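Dehydroquinate synthase (Thermus thermophilus, PDB 1UJN) probably catalyses the second step of chorismate biosynthesis, turning the seven-carbon sugar phosphate DAHP into 3-dehydroquinate with release of phosphate, using NAD(+) and zinc or cobalt. Local coordinates at residues Gly100-Ala105 / Gly130-Asn135; Asp183-Lys188 / Leu203-Ala208; Leu289-Leu294 / Glu332-Trp337. One frame throughout, in Å; residues are numbered along the deposited sequence.

Overall arrangement
The three contacts lie in series along the chain and illustrate how a two-domain enzyme is built from separate packing units. Contact 1 belongs to the N-terminal half and includes Lys131, a predicted NAD(+) residue; contact 2 belongs to the helical C-terminal half and has Ala206 about 7 Å, between side chains, from Glu173, a predicted zinc ligand. The centres of contact 1 and contact 2 are 26 Å apart, on opposite sides of the centre of the chain, and the nearest atoms of contact 1 and contact 2 are about 11 Å apart. Contact 3 is more peripheral, away from the annotated sites, its centre 35 Å from that of contact 1 and 31 Å from that of contact 2. No two of the three touch.

Contact 1: residues Gly100-Ala105 / Gly130-Asn135; sequences GGFVAA and GKTGIN
Phe102 and Thr132 mark the point where helix 94-106 meets strand 131-136, with 5.1 Å between their CA atoms. The short axes of 100-105 and 131-135 approach to 6.1 Å and run at 104° to each other, so the strand passes across the helix rather than along it. Such proximity depends on a small helix surface. Gly101 faces the strand with bare backbone: a beta carbon built there would clash with Thr132 CG2, whereas the real neighbours, Gly101 C and Thr132 CB, sit 3.7 Å apart. Thr132 OG1 takes the crowded position between its own N and carbonyl carbon (chi1 75°), which sets it 3.4 Å from Phe102 CA, while CG2 rests against Gly101. The hydroxyl is not left to this apolar surface, since it is hydrogen-bonded to Ala145 O on the neighbouring strand. Phe102 crosses Thr132 at about a right angle. The backbone places Phe102 CB 3.7 Å from Gly133 N; CG, anti to N (chi1 -176°), then carries the ring obliquely past Gly133 CA and on to Ile134, where Phe102 CD2 meets Ile134 CG2 at 4.2 Å. The ring also stacks with Tyr70 of its own chain, and Phe102 packs against Tyr70 of the second subunit as well. Arg109 of the second subunit hydrogen-bonds through NE to Thr132 O, which places this crossing at the dimer interface. Replacing Thr132 with a valine would probably leave Ala145 O without its hydroxyl partner. No hydrogen bond joins the two segments: van der Waals contact does the joining, and the one polar side-chain atom in it is satisfied from the adjoining strand. The chemistry is thus that of a buried, apolar seat under a strand that carries Lys131, a residue predicted to bind NAD(+).

Contact 2: residues Asp183-Lys188 / Leu203-Ala208; sequences DEALLK and LARAVA
Leu186 and Ala206 bring the loop 183-188 closest to helix 199-216, with 6.7 Å between their CA atoms; residues 184-187 have helical backbone angles, and Leu186 N bonds to Asp183 O as the chain curls. Three side chains on this curl divide the work between charge and apolar contact. Asp183 meets Arg205 in a salt bridge, NH1 giving a hydrogen bond of 2.7 Å to OD2. The oxygen uses its syn lone pair, but the bond is bent, 141° at the hydrogen, and OD2 lies tilted from the guanidinium plane. Carboxylate and guanidinium planes are 67° apart, so this is a one-armed bridge rather than a flat, two-bonded pairing. The other oxygen, OD1, turns back to accept a weak bond of 3.0 Å from Ala185 N, in the manner of an Asx turn. Arg205 leaves the helix extended through chi1 and chi2, which carries its CD to Ala185 CB, 3.7 Å away; the bend at chi3 (-76°) then turns NE and the guanidinium group, so that NH1 can meet Asp183. Leu186 CD2 lies 3.9 Å from Arg205 CG. On the more buried side, the same Leu186 CD2 reaches Ala206, 3.7 Å from its N and 3.9 Å from its CB. Beneath, Leu186 and Ala206 both touch helix 164-181, through His177 and Ala174 respectively, and Ala206 O is bonded to His177 ND1. The contact therefore ties a connecting loop to two helices of the C-terminal half, near the predicted zinc ligand Glu173. Its layering is a familiar principle: methyl groups fill the inner side, while the aliphatic part of an arginine roofs them. Since Arg205 is exposed, solvent would probably screen the ion pair and weaken its contribution.

Contact 3: residues Leu289-Leu294 / Glu332-Trp337; sequences LAFEDL and EAFAAW
Phe334 extends from helix 327-342 into the short turn of helix at 291-294, an aromatic-aliphatic core of the largely helical C-terminal half of dehydroquinate synthase. Contact with the backbone comes first: Phe334 CE2 is 3.6 Å from Phe291 N, and the ring lies obliquely against the chain at Ala290 and Phe291. The CA atoms of Phe291 and Phe334 are 6.8 Å apart. A CH-pi contact follows. Leu294, arriving from the opposite direction, sets CD2 over one face of the Phe334 ring, 4.2 Å from the centroid, 25° off the normal and displaced toward the rim. Plain apolar packing completes the set. Phe291, its CG anti to N (chi1 -173°), brings CD1 to 3.9 Å from Phe334 CB; the Phe291 side chain also touches Leu330 of helix 327-342. Leu289 is shared by two aromatics, with Phe334 meeting it obliquely and Trp337 at about a right angle. No hydrogen bond spans the segments, and the polar NE1 of Trp337 is bonded instead to Tyr253 O on helix 247-264, while Leu233 of helix 231-240 touches both Trp337 and Leu294. The example shows how one phenylalanine can gather several neighbours without polar help. At its far end Leu289 CD1 sits 3.5 Å from Phe334 CZ and, in the plane of the indole, 3.8 Å from Trp337 CZ3.

Contact 1: residues Gly100-Ala105 / Gly130-Asn135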
ATOM      1  N   GLY A 100       6.225 -10.698   3.034  1.00 19.06           N
ATOM      2  CA  GLY A 100       6.992 -10.337   1.851  1.00 18.46           C
ATOM      3  C   GLY A 100       6.201  -9.597   0.786  1.00 17.20           C
ATOM      4  O   GLY A 100       6.725  -8.697   0.129  1.00 16.86           O
ATOM      5  N   GLY A 101       4.941  -9.980   0.601  1.00 17.14           N
ATOM      6  CA  GLY A 101       4.115  -9.317  -0.389  1.00 17.34           C
ATOM      7  C   GLY A 101       3.818  -7.886   0.026  1.00 18.28           C
ATOM      8  O   GLY A 101       3.740  -6.993  -0.814  1.00 16.02           O
ATOM      9  N   PHE A 102       3.659  -7.667   1.329  1.00 18.14           N
ATOM     10  CA  PHE A 102       3.375  -6.333   1.854  1.00 16.54           C
ATOM     11  C   PHE A 102       4.620  -5.452   1.772  1.00 18.43           C
ATOM     12  O   PHE A 102       4.528  -4.251   1.484  1.00 16.41           O
ATOM     13  CB  PHE A 102       2.871  -6.438   3.297  1.00 16.23           C
ATOM     14  CG  PHE A 102       2.468  -5.117   3.895  1.00 15.93           C
ATOM     15  CD1 PHE A 102       1.623  -4.253   3.202  1.00 16.24           C
ATOM     16  CD2 PHE A 102       2.933  -4.740   5.153  1.00 15.92           C
ATOM     17  CE1 PHE A 102       1.242  -3.030   3.752  1.00 19.05           C
ATOM     18  CE2 PHE A 102       2.560  -3.517   5.719  1.00 17.40           C
ATOM     19  CZ  PHE A 102       1.713  -2.658   5.017  1.00 19.97           C
ATOM     20  N   VAL A 103       5.783  -6.048   2.023  1.00 16.98           N
ATOM     21  CA  VAL A 103       7.041  -5.319   1.916  1.00 16.83           C
ATOM     22  C   VAL A 103       7.188  -4.883   0.452  1.00 17.94           C
ATOM     23  O   VAL A 103       7.512  -3.737   0.173  1.00 17.55           O
ATOM     24  CB  VAL A 103       8.234  -6.211   2.320  1.00 16.86           C
ATOM     25  CG1 VAL A 103       9.554  -5.574   1.880  1.00 18.47           C
ATOM     26  CG2 VAL A 103       8.233  -6.397   3.843  1.00 17.22           C
ATOM     27  N   ALA A 104       6.931  -5.797  -0.480  1.00 17.92           N
ATOM     28  CA  ALA A 104       7.025  -5.474  -1.909  1.00 16.46           C
ATOM     29  C   ALA A 104       6.020  -4.396  -2.304  1.00 16.71           C
ATOM     30  O   ALA A 104       6.321  -3.523  -3.121  1.00 17.28           O
ATOM     31  CB  ALA A 104       6.786  -6.722  -2.751  1.00 19.76           C
ATOM     32  N   ALA A 105       4.818  -4.468  -1.738  1.00 14.80           N
ATOM     33  CA  ALA A 105       3.779  -3.499  -2.051  1.00 16.28           C
ATOM     34  C   ALA A 105       4.106  -2.086  -1.601  1.00 17.71           C
ATOM     35  O   ALA A 105       3.606  -1.126  -2.185  1.00 17.33           O
ATOM     36  CB  ALA A 105       2.451  -3.930  -1.426  1.00 15.83           C
ATOM     37  N   GLY A 130      -4.188 -11.670  -4.083  1.00 21.12           N
ATOM     38  CA  GLY A 130      -3.333 -10.521  -3.841  1.00 22.74           C
ATOM     39  C   GLY A 130      -3.310 -10.003  -2.411  1.00 20.19           C
ATOM     40  O   GLY A 130      -2.797  -8.918  -2.161  1.00 20.67           O
ATOM     41  N   LYS A 131      -3.867 -10.759  -1.470  1.00 20.44           N
ATOM     42  CA  LYS A 131      -3.874 -10.316  -0.076  1.00 21.72           C
ATOM     43  C   LYS A 131      -2.502 -10.419   0.576  1.00 21.63           C
ATOM     44  O   LYS A 131      -1.879 -11.474   0.553  1.00 24.07           O
ATOM     45  CB  LYS A 131      -4.852 -11.138   0.752  1.00 20.26           C
ATOM     46  CG  LYS A 131      -6.299 -10.970   0.365  1.00 22.60           C
ATOM     47  CD  LYS A 131      -7.185 -11.621   1.410  1.00 25.74           C
ATOM     48  CE  LYS A 131      -8.647 -11.289   1.171  1.00 30.56           C
ATOM     49  NZ  LYS A 131      -9.503 -11.844   2.260  1.00 31.55           N
ATOM     50  N   THR A 132      -2.032  -9.313   1.146  1.00 19.59           N
ATOM     51  CA  THR A 132      -0.748  -9.296   1.840  1.00 17.39           C
ATOM     52  C   THR A 132      -0.965  -8.478   3.102  1.00 18.24           C
ATOM     53  O   THR A 132      -1.962  -7.760   3.209  1.00 16.75           O
ATOM     54  CB  THR A 132       0.371  -8.622   0.999  1.00 19.39           C
ATOM     55  OG1 THR A 132       0.193  -7.201   1.004  1.00 17.38           O
ATOM     56  CG2 THR A 132       0.341  -9.128  -0.437  1.00 18.99           C
ATOM     57  N   GLY A 133      -0.054  -8.587   4.065  1.00 18.17           N
ATOM     58  CA  GLY A 133      -0.219  -7.808   5.278  1.00 18.77           C
ATOM     59  C   GLY A 133       0.423  -8.393   6.519  1.00 21.50           C
ATOM     60  O   GLY A 133       1.082  -9.430   6.470  1.00 20.43           O
ATOM     61  N   ILE A 134       0.221  -7.711   7.640  1.00 21.05           N
ATOM     62  CA  ILE A 134       0.788  -8.125   8.912  1.00 22.21           C
ATOM     63  C   ILE A 134      -0.252  -7.950  10.022  1.00 23.67           C
ATOM     64  O   ILE A 134      -1.360  -7.460   9.779  1.00 21.79           O
ATOM     65  CB  ILE A 134       2.041  -7.283   9.248  1.00 21.46           C
ATOM     66  CG1 ILE A 134       1.682  -5.793   9.250  1.00 22.22           C
ATOM     67  CG2 ILE A 134       3.145  -7.547   8.214  1.00 20.83           C
ATOM     68  CD1 ILE A 134       2.798  -4.884   9.742  1.00 24.70           C
ATOM     69  N   ASN A 135       0.112  -8.350  11.239  1.00 22.33           N
ATOM     70  CA  ASN A 135      -0.785  -8.244  12.384  1.00 24.61           C
ATOM     71  C   ASN A 135      -0.414  -7.061  13.272  1.00 25.71           C
ATOM     72  O   ASN A 135       0.661  -6.475  13.133  1.00 26.17           O
ATOM     73  CB  ASN A 135      -0.718  -9.509  13.254  1.00 23.00           C
ATOM     74  CG  ASN A 135      -0.914 -10.783  12.462  1.00 24.31           C
ATOM     75  OD1 ASN A 135      -1.837 -10.891  11.656  1.00 26.44           O
ATOM     76  ND2 ASN A 135      -0.052 -11.769  12.703  1.00 23.33           N
TER

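Contact 2: residues Asp183-Lys188 / Leu203-Ala208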
ATOM      1  N   ASP A 183     -17.059 -29.427  -7.188  1.00 39.23           N
ATOM      2  CA  ASP A 183     -16.060 -30.319  -7.765  1.00 38.49           C
ATOM      3  C   ASP A 183     -15.804 -31.499  -6.829  1.00 38.71           C
ATOM      4  O   ASP A 183     -15.047 -31.383  -5.864  1.00 38.43           O
ATOM      5  CB  ASP A 183     -14.752 -29.554  -7.996  1.00 38.81           C
ATOM      6  CG  ASP A 183     -13.786 -30.302  -8.893  1.00 39.25           C
ATOM      7  OD1 ASP A 183     -13.682 -31.540  -8.765  1.00 40.34           O
ATOM      8  OD2 ASP A 183     -13.121 -29.653  -9.728  1.00 41.10           O
ATOM      9  N   GLU A 184     -16.431 -32.632  -7.127  1.00 37.58           N
ATOM     10  CA  GLU A 184     -16.293 -33.845  -6.322  1.00 38.45           C
ATOM     11  C   GLU A 184     -14.837 -34.304  -6.178  1.00 36.29           C
ATOM     12  O   GLU A 184     -14.464 -34.904  -5.168  1.00 34.65           O
ATOM     13  CB  GLU A 184     -17.118 -34.972  -6.950  1.00 42.53           C
ATOM     14  CG  GLU A 184     -17.171 -36.264  -6.147  1.00 48.07           C
ATOM     15  CD  GLU A 184     -18.156 -36.202  -4.988  1.00 51.63           C
ATOM     16  OE1 GLU A 184     -19.326 -35.822  -5.219  1.00 54.42           O
ATOM     17  OE2 GLU A 184     -17.764 -36.547  -3.851  1.00 52.39           O
ATOM     18  N   ALA A 185     -14.021 -34.026  -7.192  1.00 32.74           N
ATOM     19  CA  ALA A 185     -12.618 -34.431  -7.173  1.00 29.00           C
ATOM     20  C   ALA A 185     -11.836 -33.790  -6.027  1.00 27.75           C
ATOM     21  O   ALA A 185     -10.929 -34.406  -5.459  1.00 26.70           O
ATOM     22  CB  ALA A 185     -11.961 -34.091  -8.508  1.00 30.26           C
ATOM     23  N   LEU A 186     -12.189 -32.557  -5.687  1.00 23.99           N
ATOM     24  CA  LEU A 186     -11.501 -31.848  -4.613  1.00 24.94           C
ATOM     25  C   LEU A 186     -11.910 -32.317  -3.219  1.00 24.41           C
ATOM     26  O   LEU A 186     -11.313 -31.914  -2.218  1.00 24.15           O
ATOM     27  CB  LEU A 186     -11.731 -30.340  -4.760  1.00 22.45           C
ATOM     28  CG  LEU A 186     -10.986 -29.728  -5.946  1.00 21.10           C
ATOM     29  CD1 LEU A 186     -11.358 -28.266  -6.115  1.00 22.07           C
ATOM     30  CD2 LEU A 186      -9.475 -29.871  -5.702  1.00 22.97           C
ATOM     31  N   LEU A 187     -12.923 -33.176  -3.148  1.00 25.21           N
ATOM     32  CA  LEU A 187     -13.372 -33.694  -1.859  1.00 25.95           C
ATOM     33  C   LEU A 187     -12.643 -34.999  -1.541  1.00 27.54           C
ATOM     34  O   LEU A 187     -12.751 -35.531  -0.439  1.00 29.87           O
ATOM     35  CB  LEU A 187     -14.887 -33.938  -1.879  1.00 26.35           C
ATOM     36  CG  LEU A 187     -15.789 -32.756  -2.247  1.00 25.98           C
ATOM     37  CD1 LEU A 187     -17.250 -33.167  -2.092  1.00 26.94           C
ATOM     38  CD2 LEU A 187     -15.482 -31.556  -1.357  1.00 26.23           C
ATOM     39  N   LYS A 188     -11.892 -35.498  -2.516  1.00 27.67           N
ATOM     40  CA  LYS A 188     -11.143 -36.746  -2.384  1.00 29.29           C
ATOM     41  C   LYS A 188      -9.709 -36.454  -1.932  1.00 30.18           C
ATOM     42  O   LYS A 188      -8.840 -36.158  -2.756  1.00 29.03           O
ATOM     43  CB  LYS A 188     -11.145 -37.465  -3.738  1.00 29.60           C
ATOM     44  CG  LYS A 188     -10.417 -38.801  -3.786  1.00 30.80           C
ATOM     45  CD  LYS A 188     -10.431 -39.342  -5.215  1.00 30.35           C
ATOM     46  CE  LYS A 188      -9.733 -40.693  -5.331  1.00 31.44           C
ATOM     47  NZ  LYS A 188     -10.482 -41.781  -4.638  1.00 32.52           N
ATOM     48  N   LEU A 203      -3.644 -30.365  -6.661  1.00 22.13           N
ATOM     49  CA  LEU A 203      -3.346 -28.981  -6.278  1.00 22.34           C
ATOM     50  C   LEU A 203      -3.675 -27.992  -7.387  1.00 23.06           C
ATOM     51  O   LEU A 203      -4.212 -26.906  -7.128  1.00 23.94           O
ATOM     52  CB  LEU A 203      -1.878 -28.850  -5.852  1.00 22.05           C
ATOM     53  CG  LEU A 203      -1.550 -29.501  -4.499  1.00 24.47           C
ATOM     54  CD1 LEU A 203      -0.062 -29.413  -4.219  1.00 25.20           C
ATOM     55  CD2 LEU A 203      -2.338 -28.818  -3.387  1.00 24.95           C
ATOM     56  N   ALA A 204      -3.365 -28.364  -8.624  1.00 22.07           N
ATOM     57  CA  ALA A 204      -3.658 -27.500  -9.764  1.00 23.20           C
ATOM     58  C   ALA A 204      -5.163 -27.312  -9.864  1.00 23.98           C
ATOM     59  O   ALA A 204      -5.645 -26.220 -10.168  1.00 24.02           O
ATOM     60  CB  ALA A 204      -3.119 -28.117 -11.044  1.00 24.69           C
ATOM     61  N   ARG A 205      -5.912 -28.377  -9.602  1.00 23.66           N
ATOM     62  CA  ARG A 205      -7.361 -28.284  -9.663  1.00 23.80           C
ATOM     63  C   ARG A 205      -7.870 -27.357  -8.556  1.00 23.09           C
ATOM     64  O   ARG A 205      -8.780 -26.555  -8.774  1.00 21.47           O
ATOM     65  CB  ARG A 205      -7.995 -29.675  -9.521  1.00 24.22           C
ATOM     66  CG  ARG A 205      -9.513 -29.658  -9.558  1.00 27.60           C
ATOM     67  CD  ARG A 205     -10.090 -31.068  -9.511  1.00 32.58           C
ATOM     68  NE  ARG A 205      -9.954 -31.753 -10.792  1.00 35.67           N
ATOM     69  CZ  ARG A 205     -10.685 -31.484 -11.872  1.00 37.85           C
ATOM     70  NH1 ARG A 205     -11.620 -30.543 -11.839  1.00 39.17           N
ATOM     71  NH2 ARG A 205     -10.477 -32.157 -12.994  1.00 38.57           N
ATOM     72  N   ALA A 206      -7.270 -27.462  -7.376  1.00 22.33           N
ATOM     73  CA  ALA A 206      -7.672 -26.637  -6.239  1.00 21.83           C
ATOM     74  C   ALA A 206      -7.452 -25.151  -6.526  1.00 21.83           C
ATOM     75  O   ALA A 206      -8.318 -24.320  -6.247  1.00 23.71           O
ATOM     76  CB  ALA A 206      -6.892 -27.049  -4.998  1.00 20.55           C
ATOM     77  N   VAL A 207      -6.295 -24.816  -7.080  1.00 21.50           N
ATOM     78  CA  VAL A 207      -5.992 -23.423  -7.391  1.00 25.08           C
ATOM     79  C   VAL A 207      -6.923 -22.892  -8.474  1.00 25.04           C
ATOM     80  O   VAL A 207      -7.400 -21.760  -8.400  1.00 23.98           O
ATOM     81  CB  VAL A 207      -4.535 -23.253  -7.878  1.00 24.02           C
ATOM     82  CG1 VAL A 207      -4.263 -21.783  -8.181  1.00 25.21           C
ATOM     83  CG2 VAL A 207      -3.564 -23.761  -6.816  1.00 25.45           C
ATOM     84  N   ALA A 208      -7.191 -23.724  -9.474  1.00 26.57           N
ATOM     85  CA  ALA A 208      -8.059 -23.331 -10.578  1.00 26.73           C
ATOM     86  C   ALA A 208      -9.439 -22.888 -10.097  1.00 27.27           C
ATOM     87  O   ALA A 208     -10.047 -21.994 -10.685  1.00 27.38           O
ATOM     88  CB  ALA A 208      -8.183 -24.480 -11.571  1.00 25.82           C
TER

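Contact 3: residues Leu289-Leu294 / Glu332-Trp337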
ATOM      1  N   LEU A 289     -17.057 -25.258  25.018  1.00 42.57           N
ATOM      2  CA  LEU A 289     -17.603 -24.026  24.476  1.00 45.10           C
ATOM      3  C   LEU A 289     -19.129 -24.024  24.514  1.00 46.45           C
ATOM      4  O   LEU A 289     -19.771 -25.028  24.214  1.00 46.66           O
ATOM      5  CB  LEU A 289     -17.099 -23.837  23.041  1.00 46.39           C
ATOM      6  CG  LEU A 289     -16.724 -25.132  22.306  1.00 48.29           C
ATOM      7  CD1 LEU A 289     -17.966 -25.990  22.093  1.00 48.41           C
ATOM      8  CD2 LEU A 289     -16.067 -24.797  20.976  1.00 49.26           C
ATOM      9  N   ALA A 290     -19.699 -22.892  24.906  1.00 47.74           N
ATOM     10  CA  ALA A 290     -21.147 -22.755  24.982  1.00 49.13           C
ATOM     11  C   ALA A 290     -21.598 -21.775  23.912  1.00 50.34           C
ATOM     12  O   ALA A 290     -20.850 -20.875  23.530  1.00 50.65           O
ATOM     13  CB  ALA A 290     -21.552 -22.252  26.359  1.00 48.62           C
ATOM     14  N   PHE A 291     -22.821 -21.948  23.425  1.00 51.92           N
ATOM     15  CA  PHE A 291     -23.346 -21.066  22.396  1.00 54.02           C
ATOM     16  C   PHE A 291     -23.332 -19.613  22.859  1.00 55.56           C
ATOM     17  O   PHE A 291     -23.070 -18.706  22.069  1.00 55.76           O
ATOM     18  CB  PHE A 291     -24.775 -21.464  22.030  1.00 54.49           C
ATOM     19  CG  PHE A 291     -25.330 -20.699  20.865  1.00 54.06           C
ATOM     20  CD1 PHE A 291     -24.828 -20.898  19.584  1.00 53.49           C
ATOM     21  CD2 PHE A 291     -26.343 -19.763  21.049  1.00 54.99           C
ATOM     22  CE1 PHE A 291     -25.323 -20.180  18.503  1.00 53.88           C
ATOM     23  CE2 PHE A 291     -26.848 -19.038  19.972  1.00 55.05           C
ATOM     24  CZ  PHE A 291     -26.336 -19.248  18.696  1.00 54.68           C
ATOM     25  N   GLU A 292     -23.611 -19.401  24.141  1.00 57.81           N
ATOM     26  CA  GLU A 292     -23.645 -18.057  24.709  1.00 60.54           C
ATOM     27  C   GLU A 292     -22.272 -17.392  24.715  1.00 61.45           C
ATOM     28  O   GLU A 292     -22.164 -16.174  24.572  1.00 62.05           O
ATOM     29  CB  GLU A 292     -24.201 -18.097  26.135  1.00 62.05           C
ATOM     30  CG  GLU A 292     -25.558 -18.780  26.261  1.00 64.29           C
ATOM     31  CD  GLU A 292     -25.457 -20.294  26.231  1.00 65.79           C
ATOM     32  OE1 GLU A 292     -26.511 -20.964  26.169  1.00 66.80           O
ATOM     33  OE2 GLU A 292     -24.324 -20.817  26.280  1.00 67.08           O
ATOM     34  N   ASP A 293     -21.226 -18.193  24.885  1.00 62.66           N
ATOM     35  CA  ASP A 293     -19.865 -17.672  24.906  1.00 64.01           C
ATOM     36  C   ASP A 293     -19.309 -17.590  23.489  1.00 64.66           C
ATOM     37  O   ASP A 293     -18.186 -17.135  23.274  1.00 65.02           O
ATOM     38  CB  ASP A 293     -18.969 -18.571  25.760  1.00 64.78           C
ATOM     39  CG  ASP A 293     -19.506 -18.760  27.166  1.00 66.16           C
ATOM     40  OD1 ASP A 293     -19.762 -17.746  27.848  1.00 66.55           O
ATOM     41  OD2 ASP A 293     -19.671 -19.925  27.588  1.00 67.07           O
ATOM     42  N   LEU A 294     -20.106 -18.038  22.525  1.00 65.08           N
ATOM     43  CA  LEU A 294     -19.709 -18.020  21.124  1.00 65.33           C
ATOM     44  C   LEU A 294     -20.046 -16.674  20.491  1.00 65.63           C
ATOM     45  O   LEU A 294     -19.201 -16.046  19.851  1.00 65.04           O
ATOM     46  CB  LEU A 294     -20.430 -19.134  20.363  1.00 65.12           C
ATOM     47  CG  LEU A 294     -20.082 -19.286  18.882  1.00 65.22           C
ATOM     48  CD1 LEU A 294     -18.641 -19.756  18.748  1.00 65.48           C
ATOM     49  CD2 LEU A 294     -21.028 -20.283  18.227  1.00 64.75           C
ATOM     50  N   GLU A 332     -29.415 -24.600  17.646  1.00 37.03           N
ATOM     51  CA  GLU A 332     -29.717 -26.000  17.368  1.00 37.18           C
ATOM     52  C   GLU A 332     -28.538 -26.677  16.670  1.00 34.22           C
ATOM     53  O   GLU A 332     -28.131 -27.775  17.038  1.00 32.68           O
ATOM     54  CB  GLU A 332     -30.955 -26.082  16.469  1.00 41.27           C
ATOM     55  CG  GLU A 332     -31.360 -27.486  16.050  1.00 47.72           C
ATOM     56  CD  GLU A 332     -32.274 -28.164  17.057  1.00 51.83           C
ATOM     57  OE1 GLU A 332     -33.332 -27.581  17.386  1.00 53.11           O
ATOM     58  OE2 GLU A 332     -31.938 -29.280  17.511  1.00 52.34           O
ATOM     59  N   ALA A 333     -28.002 -26.011  15.654  1.00 32.34           N
ATOM     60  CA  ALA A 333     -26.879 -26.551  14.893  1.00 30.55           C
ATOM     61  C   ALA A 333     -25.628 -26.687  15.753  1.00 29.77           C
ATOM     62  O   ALA A 333     -24.882 -27.654  15.619  1.00 30.72           O
ATOM     63  CB  ALA A 333     -26.589 -25.662  13.693  1.00 29.32           C
ATOM     64  N   PHE A 334     -25.393 -25.716  16.631  1.00 29.86           N
ATOM     65  CA  PHE A 334     -24.217 -25.765  17.491  1.00 31.80           C
ATOM     66  C   PHE A 334     -24.310 -26.971  18.420  1.00 32.45           C
ATOM     67  O   PHE A 334     -23.319 -27.662  18.656  1.00 30.65           O
ATOM     68  CB  PHE A 334     -24.091 -24.484  18.317  1.00 32.53           C
ATOM     69  CG  PHE A 334     -22.762 -24.338  19.006  1.00 34.92           C
ATOM     70  CD1 PHE A 334     -21.594 -24.182  18.262  1.00 34.22           C
ATOM     71  CD2 PHE A 334     -22.673 -24.369  20.393  1.00 36.71           C
ATOM     72  CE1 PHE A 334     -20.357 -24.061  18.891  1.00 35.51           C
ATOM     73  CE2 PHE A 334     -21.437 -24.249  21.036  1.00 37.54           C
ATOM     74  CZ  PHE A 334     -20.276 -24.094  20.281  1.00 36.36           C
ATOM     75  N   ALA A 335     -25.509 -27.225  18.941  1.00 32.39           N
ATOM     76  CA  ALA A 335     -25.719 -28.359  19.831  1.00 33.39           C
ATOM     77  C   ALA A 335     -25.430 -29.659  19.084  1.00 32.39           C
ATOM     78  O   ALA A 335     -24.774 -30.558  19.617  1.00 32.48           O
ATOM     79  CB  ALA A 335     -27.154 -28.358  20.358  1.00 36.19           C
ATOM     80  N   ALA A 336     -25.919 -29.762  17.851  1.00 31.56           N
ATOM     81  CA  ALA A 336     -25.686 -30.963  17.051  1.00 29.19           C
ATOM     82  C   ALA A 336     -24.209 -31.055  16.689  1.00 29.25           C
ATOM     83  O   ALA A 336     -23.634 -32.144  16.639  1.00 30.05           O
ATOM     84  CB  ALA A 336     -26.525 -30.928  15.791  1.00 28.34           C
ATOM     85  N   TRP A 337     -23.605 -29.898  16.429  1.00 28.92           N
ATOM     86  CA  TRP A 337     -22.188 -29.816  16.081  1.00 30.05           C
ATOM     87  C   TRP A 337     -21.369 -30.389  17.242  1.00 31.71           C
ATOM     88  O   TRP A 337     -20.468 -31.205  17.038  1.00 31.82           O
ATOM     89  CB  TRP A 337     -21.827 -28.350  15.822  1.00 28.37           C
ATOM     90  CG  TRP A 337     -20.381 -28.066  15.509  1.00 26.87           C
ATOM     91  CD1 TRP A 337     -19.758 -28.165  14.293  1.00 26.11           C
ATOM     92  CD2 TRP A 337     -19.405 -27.559  16.421  1.00 25.99           C
ATOM     93  NE1 TRP A 337     -18.450 -27.735  14.393  1.00 23.94           N
ATOM     94  CE2 TRP A 337     -18.209 -27.358  15.689  1.00 25.62           C
ATOM     95  CE3 TRP A 337     -19.424 -27.247  17.787  1.00 24.99           C
ATOM     96  CZ2 TRP A 337     -17.045 -26.858  16.281  1.00 25.34           C
ATOM     97  CZ3 TRP A 337     -18.266 -26.750  18.377  1.00 27.38           C
ATOM     98  CH2 TRP A 337     -17.092 -26.559  17.623  1.00 26.29           C
TER